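Local coordinates for protein nucleoside-diphosphate-sugar pyrophosphorylase (Vibrio cholerae, PDB 4EVW) that probably transfers a nucleotide onto a sugar phosphate, releasing pyrophosphate and an activated nucleoside-diphosphate sugar, as other enzymes of this family do, at residues Arg188-Val191 against Ala192-Ser195. The protein carries 1 engineered substitution. Residues are numbered along the deposited sequence; the frame is centred on the assembly and turned at random.
Sequences REYV and ARPS
Y190 sends its ring off the helix with CG anti to the backbone N (chi1 -168°), and R193, three residues on, folds back to meet it through bends at chi2 and chi3. The arginine runs alongside the tyrosine in the same direction, with the guanidinium laid flat over one face of the tyrosine ring. The planes differ by only 6°, and R193 CZ sits 4.0 Å from the centroid of the Y190 ring, so this is a parallel cation-pi stack. It is displaced toward the CE2-CZ edge of the ring: R193 NH1 comes closest, 3.3 Å from Y190 CZ, while R193 CZ lies 3.5 Å from Y190 CE2. Lower down the arginine chain the position of R193 CD is doubtful, so the stack is best judged from CZ and NH1. E211 of helix 208-214 touches both members of the stack; R193 also makes a cation-pi contact with W198, and its NE has a long, weak ion pair with E197 OE1. A magnesium ion lies about 5 Å from the R193 side chain.

The backbone makes the turn through A192. A192 N donates to E189 O at 3.1 Å, approaching from above the carbonyl plane, and more weakly to R188 O at 3.3 Å. The i to i-3 bond is thus the shorter one, and the bond to R188 O adds only a weak second hold. A192 CB rests 3.4 Å from R188 O, at the surface. The backbone is extended at R193 and P194. Overall this is the C-terminal end of helix 180-191, where an i/i+3 tyrosine-arginine cation-pi stack lies alongside the exit into the loop before helix 208-214.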
ATOM      1  N   ARG A 188      16.857  -0.146  -1.266  1.00 21.26           N
ATOM      2  CA  ARG A 188      18.236   0.346  -1.272  0.50 20.56           C
ATOM      3  C   ARG A 188      18.775   0.327  -2.669  1.00 22.05           C
ATOM      4  O   ARG A 188      19.351   1.260  -3.092  1.00 20.63           O
ATOM      5  CB  ARG A 188      19.128  -0.521  -0.401  0.50 20.44           C
ATOM      6  CG  ARG A 188      18.947  -0.249   1.054  0.50 18.78           C
ATOM      7  CD  ARG A 188      20.095  -0.851   1.816  0.50 22.87           C
ATOM      8  NE  ARG A 188      19.916  -2.286   1.995  0.50 27.68           N
ATOM      9  CZ  ARG A 188      19.217  -2.823   2.988  0.50 25.63           C
ATOM     10  NH1 ARG A 188      18.637  -2.043   3.891  0.50 27.31           N
ATOM     11  NH2 ARG A 188      19.100  -4.139   3.076  0.50 25.88           N
ATOM     12  N   GLU A 189      18.571  -0.735  -3.397  1.00 20.25           N
ATOM     13  CA  GLU A 189      19.044  -0.832  -4.768  1.00 24.20           C
ATOM     14  C   GLU A 189      18.363   0.219  -5.635  1.00 21.58           C
ATOM     15  O   GLU A 189      19.012   0.907  -6.424  1.00 22.14           O
ATOM     16  CB  GLU A 189      18.757  -2.226  -5.313  1.00 28.32           C
ATOM     17  CG  GLU A 189      19.611  -3.311  -4.686  1.00 35.20           C
ATOM     18  CD  GLU A 189      21.055  -3.259  -5.159  1.00 53.64           C
ATOM     19  OE1 GLU A 189      21.335  -2.559  -6.156  1.00 52.72           O
ATOM     20  OE2 GLU A 189      21.908  -3.933  -4.542  1.00 64.09           O
ATOM     21  N   TYR A 190      17.053   0.352  -5.478  1.00 23.04           N
ATOM     22  CA  TYR A 190      16.292   1.310  -6.260  1.00 23.34           C
ATOM     23  C   TYR A 190      16.765   2.751  -6.096  1.00 22.35           C
ATOM     24  O   TYR A 190      16.915   3.465  -7.086  1.00 20.08           O
ATOM     25  CB  TYR A 190      14.808   1.212  -5.914  1.00 19.65           C
ATOM     26  CG  TYR A 190      13.912   1.949  -6.876  1.00 20.14           C
ATOM     27  CD1 TYR A 190      13.328   3.162  -6.524  1.00 24.58           C
ATOM     28  CD2 TYR A 190      13.647   1.428  -8.142  1.00 25.17           C
ATOM     29  CE1 TYR A 190      12.494   3.847  -7.416  1.00 28.66           C
ATOM     30  CE2 TYR A 190      12.820   2.104  -9.041  1.00 28.62           C
ATOM     31  CZ  TYR A 190      12.247   3.310  -8.671  1.00 30.37           C
ATOM     32  OH  TYR A 190      11.431   3.979  -9.556  1.00 29.25           O
ATOM     33  N   VAL A 191      17.012   3.195  -4.865  1.00 21.24           N
ATOM     34  CA  VAL A 191      17.447   4.579  -4.702  1.00 23.60           C
ATOM     35  C   VAL A 191      18.917   4.779  -5.066  1.00 23.33           C
ATOM     36  O   VAL A 191      19.383   5.913  -5.157  1.00 22.71           O
ATOM     37  CB  VAL A 191      17.160   5.124  -3.269  1.00 26.83           C
ATOM     38  CG1 VAL A 191      15.664   5.001  -2.963  1.00 26.16           C
ATOM     39  CG2 VAL A 191      17.995   4.395  -2.229  1.00 29.02           C
ATOM     40  N   ALA A 192      19.638   3.683  -5.297  1.00 25.24           N
ATOM     41  CA  ALA A 192      21.050   3.763  -5.675  1.00 27.94           C
ATOM     42  C   ALA A 192      21.274   3.618  -7.184  1.00 26.68           C
ATOM     43  O   ALA A 192      22.414   3.609  -7.640  1.00 27.28           O
ATOM     44  CB  ALA A 192      21.864   2.703  -4.921  1.00 25.71           C
ATOM     45  N   ARG A 193      20.199   3.500  -7.958  1.00 24.52           N
ATOM     46  CA  ARG A 193      20.312   3.378  -9.419  1.00 27.09           C
ATOM     47  C   ARG A 193      21.113   4.533 -10.016  1.00 27.03           C
ATOM     48  O   ARG A 193      21.037   5.660  -9.531  1.00 25.40           O
ATOM     49  CB  ARG A 193      18.928   3.423 -10.089  1.00 23.68           C
ATOM     50  CG  ARG A 193      18.080   2.171  -9.991  1.00 25.41           C
ATOM     51  CD  ARG A 193      16.623   2.542  -9.708  1.00 38.31           C
ATOM     52  NE  ARG A 193      15.870   3.020 -10.860  1.00 46.45           N
ATOM     53  CZ  ARG A 193      15.091   4.100 -10.857  1.00 33.47           C
ATOM     54  NH1 ARG A 193      14.960   4.843  -9.764  1.00 29.77           N
ATOM     55  NH2 ARG A 193      14.414   4.421 -11.947  1.00 39.48           N
ATOM     56  N   PRO A 194      21.903   4.260 -11.072  1.00 23.12           N
ATOM     57  CA  PRO A 194      22.687   5.318 -11.719  1.00 27.23           C
ATOM     58  C   PRO A 194      21.681   6.367 -12.180  1.00 31.11           C
ATOM     59  O   PRO A 194      20.584   6.025 -12.626  1.00 25.10           O
ATOM     60  CB  PRO A 194      23.330   4.600 -12.902  1.00 34.75           C
ATOM     61  CG  PRO A 194      23.569   3.229 -12.360  1.00 34.66           C
ATOM     62  CD  PRO A 194      22.311   2.927 -11.556  1.00 31.28           C
ATOM     63  N   SER A 195      22.059   7.637 -12.080  1.00 30.72           N
ATOM     64  CA  SER A 195      21.170   8.737 -12.440  1.00 33.89           C
ATOM     65  C   SER A 195      20.452   8.650 -13.785  1.00 34.16           C
ATOM     66  O   SER A 195      19.312   9.098 -13.905  1.00 32.81           O
ATOM     67  CB  SER A 195      21.933  10.061 -12.363  1.00 34.28           C
ATOM     68  OG  SER A 195      23.073  10.041 -13.204  1.00 41.44           O
TER